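Local atomic coordinates of acinetobacter secreted protease CpaA (Acinetobacter nosocomialis M2, PDB entry 6O38), a protein that probably cleaves proteins as a secreted zinc metalloprotease, and is bound by its chaperone CpaB for export by type II secretion. Residues Ser163-Tyr173 with Ala204-Glu212; Met270-Gln279 with Tyr541-Glu552. All blocks are in the same frame, centred on the assembly; numbering follows the deposited sequence.

In the fold
The chain begins with a series of StcE-type beta-sandwich domains and ends in a reprolysin-like metalloprotease part that holds a zinc ion. Contact 1 is a local closure. It brings Ser163-Tyr173 of the second sandwich range against the segment leading into strand 210-215 of the third, and closes a loop of 30 residues. Contact 2 follows in series, without nesting or crossing. It closes a much longer loop of 261 residues, from the hairpin Met270-Gln279 to the loop before helix 557-569. The centres are about 19 Å apart, and Val206 of contact 1 packs on Trp278 of contact 2. Together they join the third sandwich to the second and to the late loop before helix 557-569.

Contact 1. Residues Ser163-Tyr173 with Ala204-Glu212; sequences SSFTLKNGSEY and AAVNSPLTE
Ser163 begins the contact with its CB, which lies 4.2 Å from Pro209 CB. Its OG is hydrogen-bonded to the carbonyl of Asp232. Ser164 comes next and faces Ser208. The carbonyl O of Ser164 meets the CA-H of Ser208, with CA and O 3.4 Å apart, and Pro209 CD packs against the same oxygen. The hydroxyl of Ser164 is held by Asn231 and Asp234.

Ser164 and Phe165 are each the centre of an inverse gamma turn, so the chain bends sharply here. The CB of Phe165 points away from the other segment. With CG beside the backbone N (chi1 -71°), the ring still passes next to the proline, and Phe165 CD1 lies 3.5 Å from Pro209 CG. The two side chains cross at about a right angle. Thr166 follows, with OG1 at 2.6 Å from Asn207 O.

A type II turn from Lys168 to Ser171 then leads the chain back to Tyr173. The Tyr173 ring approaches Pro209 from the opposite direction, and its CZ is 3.7 Å from Pro209 CD. Tyr173 OH donates to Thr166 O at 2.6 Å. The donor lies in the carbonyl plane, at a C=O...O angle of 153°, which ties down the end of the phenol. Phe165 CD1 sits 4.0 Å above one face of the Tyr173 ring, near its rim. Pro209 thus packs against Ser163, the Ser164 carbonyl and these two rings. This is a packed junction between consecutive beta-sandwich domains, at the entry to strand 210-215.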
loop_
_atom_site.group_PDB
_atom_site.type_symbol
_atom_site.label_atom_id
_atom_site.label_comp_id
_atom_site.label_asym_id
_atom_site.label_seq_id
_atom_site.Cartn_x
_atom_site.Cartn_y
_atom_site.Cartn_z
ATOM N N SER A 163 21.730 0.332 -9.143
ATOM C CA SER A 163 21.323 -0.994 -9.574
ATOM C C SER A 163 21.982 -1.348 -10.908
ATOM O O SER A 163 22.722 -0.558 -11.500
ATOM C CB SER A 163 19.801 -1.078 -9.669
ATOM O OG SER A 163 19.198 -0.762 -8.426
ATOM N N SER A 164 21.704 -2.561 -11.389
ATOM C CA SER A 164 22.325 -3.086 -12.606
ATOM C C SER A 164 21.567 -2.584 -13.837
ATOM O O SER A 164 20.965 -3.344 -14.598
ATOM C CB SER A 164 22.367 -4.607 -12.563
ATOM O OG SER A 164 23.020 -5.068 -11.394
ATOM N N PHE A 165 21.626 -1.267 -14.040
ATOM C CA PHE A 165 20.923 -0.624 -15.151
ATOM C C PHE A 165 21.729 -0.795 -16.440
ATOM O O PHE A 165 22.267 0.152 -17.019
ATOM C CB PHE A 165 20.667 0.847 -14.850
ATOM C CG PHE A 165 19.632 1.079 -13.787
ATOM C CD1 PHE A 165 18.293 0.840 -14.042
ATOM C CD2 PHE A 165 19.997 1.548 -12.535
ATOM C CE1 PHE A 165 17.337 1.051 -13.066
ATOM C CE2 PHE A 165 19.045 1.768 -11.557
ATOM C CZ PHE A 165 17.714 1.518 -11.822
ATOM N N THR A 166 21.804 -2.042 -16.893
ATOM C CA THR A 166 22.427 -2.352 -18.170
ATOM C C THR A 166 21.365 -2.411 -19.260
ATOM O O THR A 166 20.218 -2.795 -19.019
ATOM C CB THR A 166 23.186 -3.679 -18.104
ATOM O OG1 THR A 166 22.345 -4.689 -17.534
ATOM C CG2 THR A 166 24.440 -3.533 -17.253
ATOM N N LEU A 167 21.762 -2.031 -20.472
ATOM C CA LEU A 167 20.838 -1.881 -21.592
ATOM C C LEU A 167 21.268 -2.806 -22.721
ATOM O O LEU A 167 22.285 -2.557 -23.380
ATOM C CB LEU A 167 20.795 -0.429 -22.066
ATOM C CG LEU A 167 20.212 0.589 -21.088
ATOM C CD1 LEU A 167 20.759 1.977 -21.369
ATOM C CD2 LEU A 167 18.694 0.584 -21.170
ATOM N N LYS A 168 20.498 -3.863 -22.947
ATOM C CA LYS A 168 20.654 -4.731 -24.104
ATOM C C LYS A 168 19.423 -4.597 -24.998
ATOM O O LYS A 168 18.486 -3.847 -24.699
ATOM C CB LYS A 168 20.878 -6.183 -23.673
ATOM C CG LYS A 168 19.633 -6.890 -23.164
ATOM C CD LYS A 168 19.912 -8.364 -22.895
ATOM C CE LYS A 168 18.687 -9.078 -22.348
ATOM N NZ LYS A 168 18.394 -8.707 -20.939
ATOM N N ASN A 169 19.437 -5.322 -26.117
ATOM C CA ASN A 169 18.297 -5.335 -27.027
ATOM C C ASN A 169 17.037 -5.805 -26.311
ATOM O O ASN A 169 16.942 -6.966 -25.900
ATOM C CB ASN A 169 18.586 -6.226 -28.238
ATOM C CG ASN A 169 17.497 -6.150 -29.293
ATOM O OD1 ASN A 169 16.709 -5.204 -29.322
ATOM N ND2 ASN A 169 17.449 -7.150 -30.166
ATOM N N GLY A 170 16.065 -4.908 -26.158
ATOM C CA GLY A 170 14.818 -5.204 -25.481
ATOM C C GLY A 170 14.688 -4.608 -24.096
ATOM O O GLY A 170 13.599 -4.679 -23.512
ATOM N N SER A 171 15.753 -4.027 -23.549
ATOM C CA SER A 171 15.683 -3.417 -22.230
ATOM C C SER A 171 14.823 -2.157 -22.267
ATOM O O SER A 171 14.775 -1.439 -23.270
ATOM C CB SER A 171 17.083 -3.084 -21.719
ATOM O OG SER A 171 17.861 -4.258 -21.563
ATOM N N GLU A 172 14.141 -1.892 -21.155
ATOM C CA GLU A 172 13.252 -0.739 -21.061
ATOM C C GLU A 172 13.169 -0.296 -19.610
ATOM O O GLU A 172 12.678 -1.047 -18.761
ATOM C CB GLU A 172 11.862 -1.072 -21.609
ATOM C CG GLU A 172 10.864 0.070 -21.522
ATOM C CD GLU A 172 9.602 -0.203 -22.319
ATOM O OE1 GLU A 172 9.549 -1.241 -23.013
ATOM O OE2 GLU A 172 8.665 0.620 -22.255
ATOM N N TYR A 173 13.648 0.915 -19.327
ATOM C CA TYR A 173 13.613 1.492 -17.990
ATOM C C TYR A 173 12.931 2.849 -18.045
ATOM O O TYR A 173 13.235 3.665 -18.922
ATOM C CB TYR A 173 15.022 1.642 -17.405
ATOM C CG TYR A 173 15.846 0.374 -17.413
ATOM C CD1 TYR A 173 15.307 -0.831 -16.983
ATOM C CD2 TYR A 173 17.165 0.384 -17.847
ATOM C CE1 TYR A 173 16.059 -1.991 -16.987
ATOM C CE2 TYR A 173 17.924 -0.770 -17.855
ATOM C CZ TYR A 173 17.366 -1.955 -17.425
ATOM O OH TYR A 173 18.120 -3.106 -17.432
ATOM N N ALA A 204 24.052 -17.560 -10.931
ATOM C CA ALA A 204 25.348 -17.053 -10.493
ATOM C C ALA A 204 25.320 -15.542 -10.302
ATOM O O ALA A 204 25.848 -15.027 -9.310
ATOM C CB ALA A 204 26.432 -17.450 -11.494
ATOM N N ALA A 205 24.709 -14.814 -11.234
ATOM C CA ALA A 205 24.682 -13.361 -11.162
ATOM C C ALA A 205 23.454 -12.841 -11.894
ATOM O O ALA A 205 22.899 -13.509 -12.769
ATOM C CB ALA A 205 25.956 -12.744 -11.750
ATOM N N VAL A 206 23.037 -11.634 -11.521
ATOM C CA VAL A 206 21.918 -10.975 -12.176
ATOM C C VAL A 206 22.447 -10.052 -13.265
ATOM O O VAL A 206 23.599 -9.611 -13.244
ATOM C CB VAL A 206 21.039 -10.202 -11.171
ATOM C CG1 VAL A 206 20.377 -11.163 -10.198
ATOM C CG2 VAL A 206 21.866 -9.164 -10.431
ATOM N N ASN A 207 21.581 -9.748 -14.232
ATOM C CA ASN A 207 21.950 -8.968 -15.402
ATOM C C ASN A 207 21.153 -7.681 -15.550
ATOM O O ASN A 207 21.450 -6.893 -16.454
ATOM C CB ASN A 207 21.780 -9.813 -16.676
ATOM C CG ASN A 207 22.843 -9.527 -17.715
ATOM O OD1 ASN A 207 23.748 -8.724 -17.491
ATOM N ND2 ASN A 207 22.743 -10.191 -18.863
ATOM N N SER A 208 20.163 -7.445 -14.696
ATOM C CA SER A 208 19.254 -6.317 -14.841
ATOM C C SER A 208 18.674 -6.005 -13.467
ATOM O O SER A 208 18.806 -6.809 -12.534
ATOM C CB SER A 208 18.142 -6.633 -15.859
ATOM O OG SER A 208 17.197 -7.540 -15.319
ATOM N N PRO A 209 18.032 -4.840 -13.301
ATOM C CA PRO A 209 17.496 -4.497 -11.972
ATOM C C PRO A 209 16.328 -5.364 -11.537
ATOM O O PRO A 209 15.996 -5.366 -10.346
ATOM C CB PRO A 209 17.065 -3.031 -12.126
ATOM C CG PRO A 209 17.751 -2.542 -13.349
ATOM C CD PRO A 209 17.882 -3.722 -14.247
ATOM N N LEU A 210 15.698 -6.099 -12.451
ATOM C CA LEU A 210 14.542 -6.927 -12.115
ATOM C C LEU A 210 14.619 -8.219 -12.915
ATOM O O LEU A 210 14.423 -8.208 -14.135
ATOM C CB LEU A 210 13.234 -6.186 -12.395
ATOM C CG LEU A 210 11.946 -6.929 -12.040
ATOM C CD1 LEU A 210 11.961 -7.345 -10.578
ATOM C CD2 LEU A 210 10.728 -6.070 -12.345
ATOM N N THR A 211 14.899 -9.325 -12.232
ATOM C CA THR A 211 14.938 -10.648 -12.842
ATOM C C THR A 211 13.721 -11.440 -12.381
ATOM O O THR A 211 13.406 -11.462 -11.187
ATOM C CB THR A 211 16.226 -11.386 -12.471
ATOM O OG1 THR A 211 17.353 -10.528 -12.692
ATOM C CG2 THR A 211 16.382 -12.644 -13.314
ATOM N N GLU A 212 13.042 -12.087 -13.325
ATOM C CA GLU A 212 11.807 -12.814 -13.049
ATOM C C GLU A 212 12.003 -14.270 -13.456
ATOM O O GLU A 212 12.183 -14.570 -14.641
ATOM C CB GLU A 212 10.630 -12.177 -13.789
ATOM C CG GLU A 212 9.293 -12.848 -13.551
ATOM C CD GLU A 212 8.138 -12.052 -14.131
ATOM O OE1 GLU A 212 7.414 -12.591 -14.996
ATOM O OE2 GLU A 212 7.962 -10.882 -13.730
#

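Contact 2. Residues Met270-Gln279 with Tyr541-Glu552; sequences MYVSDKGYWQ and YNPKYGVRLGEE. With SO4 (sulfate ion), chain P.
A beta hairpin with a G1 bulge at Gly276 and Tyr277 meets the loop between helices 496-504 and 557-569, probably part of the protease domain, mainly through Met270, Tyr541 and Arg548. Met270, a selenomethionine, is bent at its last torsion (chi3 64°). The bend lays CE over one face of the Tyr541 ring, 4.0 Å from the centroid and 29° off the normal, a CH-pi contact. SE of Met270 packs on Gly546 CA at 3.6 Å. Gln279 also reaches the same ring obliquely, with CD 3.6 Å from Tyr541 CE1. Its OE1 is hydrogen-bonded to Asn254. Val272 approaches the phenol end, where its CG1 lies 3.9 Å from Tyr541 OH.

Asp274 OD2 meets the guanidinium edge of Arg548 through NH2 in a salt bridge. The two planes are 18° apart, so carboxylate and guanidinium are nearly coplanar, but the modelled bond is too short to be exact. Lys275 NZ makes a weak, long salt bridge to Glu552 OE2 at 3.5 Å. The same NZ donates at 2.7 Å to O1 of a sulfate, probably from the crystallisation liquor. Tyr277 OH is also modelled as bonded to sulfate O4 at the ring edge, too closely to be taken literally.

Largely apolar packing of Met270 and Val272 on Tyr541, with the Gln279 amide beside it and charged pairs at its border, thus probably forms an interdomain interface with a beta-sandwich hairpin.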
loop_
_atom_site.group_PDB
_atom_site.type_symbol
_atom_site.label_atom_id
_atom_site.label_comp_id
_atom_site.label_asym_id
_atom_site.label_seq_id
_atom_site.Cartn_x
_atom_site.Cartn_y
_atom_site.Cartn_z
HETATM N N MSE A 270 15.233 -8.518 -2.622
HETATM C CA MSE A 270 15.920 -7.274 -2.940
HETATM C C MSE A 270 17.290 -7.241 -2.280
HETATM O O MSE A 270 17.403 -7.392 -1.064
HETATM C CB MSE A 270 15.090 -6.071 -2.494
HETATM C CG MSE A 270 15.725 -4.731 -2.812
HETATM SE SE MSE A 270 14.795 -3.256 -1.948
HETATM C CE MSE A 270 15.146 -3.729 -0.089
ATOM N N TYR A 271 18.329 -7.036 -3.082
ATOM C CA TYR A 271 19.689 -7.043 -2.566
ATOM C C TYR A 271 20.003 -5.728 -1.864
ATOM O O TYR A 271 19.582 -4.654 -2.304
ATOM C CB TYR A 271 20.694 -7.289 -3.691
ATOM C CG TYR A 271 22.076 -7.635 -3.192
ATOM C CD1 TYR A 271 22.351 -8.895 -2.676
ATOM C CD2 TYR A 271 23.105 -6.704 -3.227
ATOM C CE1 TYR A 271 23.610 -9.220 -2.213
ATOM C CE2 TYR A 271 24.370 -7.019 -2.766
ATOM C CZ TYR A 271 24.617 -8.279 -2.262
ATOM O OH TYR A 271 25.872 -8.600 -1.802
ATOM N N VAL A 272 20.746 -5.822 -0.765
ATOM C CA VAL A 272 21.110 -4.675 0.057
ATOM C C VAL A 272 22.629 -4.676 0.169
ATOM O O VAL A 272 23.204 -5.544 0.837
ATOM C CB VAL A 272 20.453 -4.722 1.444
ATOM C CG1 VAL A 272 20.747 -3.452 2.214
ATOM C CG2 VAL A 272 18.950 -4.936 1.319
ATOM N N SER A 273 23.278 -3.711 -0.489
ATOM C CA SER A 273 24.732 -3.741 -0.619
ATOM C C SER A 273 25.424 -3.594 0.732
ATOM O O SER A 273 26.328 -4.371 1.062
ATOM C CB SER A 273 25.192 -2.644 -1.580
ATOM O OG SER A 273 24.892 -2.988 -2.921
ATOM N N ASP A 274 25.027 -2.591 1.521
ATOM C CA ASP A 274 25.699 -2.345 2.793
ATOM C C ASP A 274 25.569 -3.520 3.755
ATOM O O ASP A 274 26.401 -3.663 4.658
ATOM C CB ASP A 274 25.179 -1.052 3.434
ATOM C CG ASP A 274 23.675 -1.051 3.643
ATOM O OD1 ASP A 274 23.072 -2.135 3.765
ATOM O OD2 ASP A 274 23.090 0.051 3.685
ATOM N N LYS A 275 24.547 -4.358 3.585
ATOM C CA LYS A 275 24.375 -5.551 4.405
ATOM C C LYS A 275 24.890 -6.816 3.733
ATOM O O LYS A 275 25.256 -7.769 4.428
ATOM C CB LYS A 275 22.895 -5.743 4.756
ATOM C CG LYS A 275 22.310 -4.647 5.630
ATOM C CD LYS A 275 22.996 -4.576 6.982
ATOM C CE LYS A 275 22.363 -3.504 7.854
ATOM N NZ LYS A 275 22.640 -3.724 9.300
ATOM N N GLY A 276 24.924 -6.847 2.403
ATOM C CA GLY A 276 25.472 -7.984 1.689
ATOM C C GLY A 276 24.590 -9.210 1.622
ATOM O O GLY A 276 25.110 -10.331 1.600
ATOM N N TYR A 277 23.270 -9.040 1.584
ATOM C CA TYR A 277 22.371 -10.175 1.442
ATOM C C TYR A 277 21.117 -9.746 0.694
ATOM O O TYR A 277 20.885 -8.559 0.449
ATOM C CB TYR A 277 22.017 -10.794 2.805
ATOM C CG TYR A 277 21.548 -9.824 3.877
ATOM C CD1 TYR A 277 20.526 -8.912 3.634
ATOM C CD2 TYR A 277 22.109 -9.847 5.147
ATOM C CE1 TYR A 277 20.095 -8.039 4.615
ATOM C CE2 TYR A 277 21.683 -8.980 6.135
ATOM C CZ TYR A 277 20.675 -8.080 5.864
ATOM O OH TYR A 277 20.248 -7.215 6.845
ATOM N N TRP A 278 20.301 -10.735 0.338
ATOM C CA TRP A 278 19.000 -10.497 -0.272
ATOM C C TRP A 278 17.960 -10.337 0.831
ATOM O O TRP A 278 17.798 -11.229 1.671
ATOM C CB TRP A 278 18.610 -11.642 -1.205
ATOM C CG TRP A 278 19.465 -11.761 -2.429
ATOM C CD1 TRP A 278 20.589 -12.520 -2.573
ATOM C CD2 TRP A 278 19.258 -11.108 -3.688
ATOM N NE1 TRP A 278 21.098 -12.378 -3.842
ATOM C CE2 TRP A 278 20.299 -11.516 -4.546
ATOM C CE3 TRP A 278 18.296 -10.217 -4.171
ATOM C CZ2 TRP A 278 20.405 -11.063 -5.859
ATOM C CZ3 TRP A 278 18.402 -9.769 -5.474
ATOM C CH2 TRP A 278 19.449 -10.192 -6.302
ATOM N N GLN A 279 17.267 -9.203 0.833
ATOM C CA GLN A 279 16.177 -8.964 1.769
ATOM C C GLN A 279 14.885 -9.540 1.205
ATOM O O GLN A 279 14.578 -9.347 0.025
ATOM C CB GLN A 279 16.020 -7.468 2.044
ATOM C CG GLN A 279 14.875 -7.119 2.987
ATOM C CD GLN A 279 15.219 -7.371 4.444
ATOM O OE1 GLN A 279 16.326 -7.800 4.770
ATOM N NE2 GLN A 279 14.265 -7.104 5.330
ATOM N N TYR A 541 11.788 -1.781 4.584
ATOM C CA TYR A 541 12.124 -1.107 3.338
ATOM C C TYR A 541 10.855 -0.727 2.591
ATOM O O TYR A 541 9.853 -1.446 2.642
ATOM C CB TYR A 541 13.018 -1.992 2.460
ATOM C CG TYR A 541 14.326 -2.361 3.122
ATOM C CD1 TYR A 541 14.412 -3.459 3.971
ATOM C CD2 TYR A 541 15.471 -1.607 2.909
ATOM C CE1 TYR A 541 15.602 -3.795 4.584
ATOM C CE2 TYR A 541 16.667 -1.937 3.518
ATOM C CZ TYR A 541 16.727 -3.033 4.354
ATOM O OH TYR A 541 17.915 -3.365 4.963
ATOM N N ASN A 542 10.905 0.416 1.911
ATOM C CA ASN A 542 9.819 0.872 1.058
ATOM C C ASN A 542 9.484 -0.205 0.027
ATOM O O ASN A 542 10.368 -0.613 -0.742
ATOM C CB ASN A 542 10.210 2.176 0.363
ATOM C CG ASN A 542 9.041 2.843 -0.343
ATOM O OD1 ASN A 542 8.313 2.213 -1.110
ATOM N ND2 ASN A 542 8.858 4.134 -0.085
ATOM N N PRO A 543 8.241 -0.695 -0.012
ATOM C CA PRO A 543 7.928 -1.829 -0.901
ATOM C C PRO A 543 8.219 -1.563 -2.368
ATOM O O PRO A 543 8.723 -2.453 -3.065
ATOM C CB PRO A 543 6.430 -2.055 -0.650
ATOM C CG PRO A 543 6.199 -1.523 0.728
ATOM C CD PRO A 543 7.096 -0.324 0.837
ATOM N N LYS A 544 7.922 -0.361 -2.861
ATOM C CA LYS A 544 8.110 -0.052 -4.273
ATOM C C LYS A 544 9.526 0.417 -4.595
ATOM O O LYS A 544 10.121 -0.030 -5.580
ATOM C CB LYS A 544 7.101 1.012 -4.716
ATOM C CG LYS A 544 7.284 1.468 -6.154
ATOM C CD LYS A 544 6.092 2.267 -6.651
ATOM C CE LYS A 544 6.189 2.505 -8.150
ATOM N NZ LYS A 544 6.657 1.293 -8.878
ATOM N N TYR A 545 10.078 1.316 -3.781
ATOM C CA TYR A 545 11.329 1.976 -4.127
ATOM C C TYR A 545 12.542 1.423 -3.391
ATOM O O TYR A 545 13.673 1.680 -3.818
ATOM C CB TYR A 545 11.209 3.480 -3.866
ATOM C CG TYR A 545 10.065 4.107 -4.633
ATOM C CD1 TYR A 545 10.162 4.329 -6.000
ATOM C CD2 TYR A 545 8.885 4.462 -3.993
ATOM C CE1 TYR A 545 9.117 4.894 -6.707
ATOM C CE2 TYR A 545 7.835 5.028 -4.692
ATOM C CZ TYR A 545 7.957 5.242 -6.049
ATOM O OH TYR A 545 6.916 5.805 -6.750
ATOM N N GLY A 546 12.342 0.678 -2.305
ATOM C CA GLY A 546 13.441 0.056 -1.602
ATOM C C GLY A 546 14.149 0.930 -0.592
ATOM O O GLY A 546 15.165 0.499 -0.032
ATOM N N VAL A 547 13.658 2.145 -0.346
ATOM C CA VAL A 547 14.282 3.023 0.636
ATOM C C VAL A 547 14.133 2.419 2.025
ATOM O O VAL A 547 13.035 2.021 2.434
ATOM C CB VAL A 547 13.664 4.428 0.569
ATOM C CG1 VAL A 547 14.251 5.322 1.651
ATOM C CG2 VAL A 547 13.878 5.036 -0.808
ATOM N N ARG A 548 15.244 2.337 2.752
ATOM C CA ARG A 548 15.206 1.854 4.125
ATOM C C ARG A 548 14.454 2.840 5.013
ATOM O O ARG A 548 14.748 4.038 5.019
ATOM C CB ARG A 548 16.624 1.624 4.643
ATOM C CG ARG A 548 16.710 1.385 6.137
ATOM C CD ARG A 548 17.901 0.512 6.480
ATOM N NE ARG A 548 19.131 0.950 5.831
ATOM C CZ ARG A 548 20.103 0.126 5.456
ATOM N NH1 ARG A 548 19.984 -1.179 5.663
ATOM N NH2 ARG A 548 21.192 0.604 4.872
ATOM N N LEU A 549 13.480 2.329 5.761
ATOM C CA LEU A 549 12.571 3.161 6.548
ATOM C C LEU A 549 13.096 3.408 7.960
ATOM O O LEU A 549 12.405 3.171 8.949
ATOM C CB LEU A 549 11.193 2.514 6.585
ATOM C CG LEU A 549 10.505 2.310 5.234
ATOM C CD1 LEU A 549 9.142 1.664 5.418
ATOM C CD2 LEU A 549 10.380 3.631 4.493
ATOM N N GLY A 550 14.323 3.896 8.066
ATOM C CA GLY A 550 14.917 4.145 9.362
ATOM C C GLY A 550 16.431 4.128 9.278
ATOM O O GLY A 550 17.016 4.110 8.195
ATOM N N GLU A 551 17.047 4.133 10.459
ATOM C CA GLU A 551 18.500 4.189 10.572
ATOM C C GLU A 551 18.902 3.616 11.922
ATOM O O GLU A 551 18.314 3.979 12.946
ATOM C CB GLU A 551 19.003 5.628 10.416
ATOM C CG GLU A 551 20.515 5.768 10.399
ATOM C CD GLU A 551 20.962 7.145 9.951
ATOM O OE1 GLU A 551 20.092 8.021 9.753
ATOM O OE2 GLU A 551 22.184 7.354 9.796
ATOM N N GLU A 552 19.891 2.723 11.922
ATOM C CA GLU A 552 20.312 2.056 13.150
ATOM C C GLU A 552 20.786 3.062 14.194
ATOM O O GLU A 552 21.772 3.778 13.983
ATOM C CB GLU A 552 21.418 1.041 12.858
ATOM C CG GLU A 552 20.995 -0.169 12.023
ATOM C CD GLU A 552 20.932 0.111 10.536
ATOM O OE1 GLU A 552 21.098 1.282 10.136
ATOM O OE2 GLU A 552 20.724 -0.850 9.763
HETATM S S SO4 P . 20.804 -6.474 9.877
HETATM O O1 SO4 P . 21.654 -5.734 10.804
HETATM O O2 SO4 P . 20.220 -7.624 10.561
HETATM O O3 SO4 P . 19.739 -5.601 9.393
HETATM O O4 SO4 P . 21.604 -6.937 8.746
#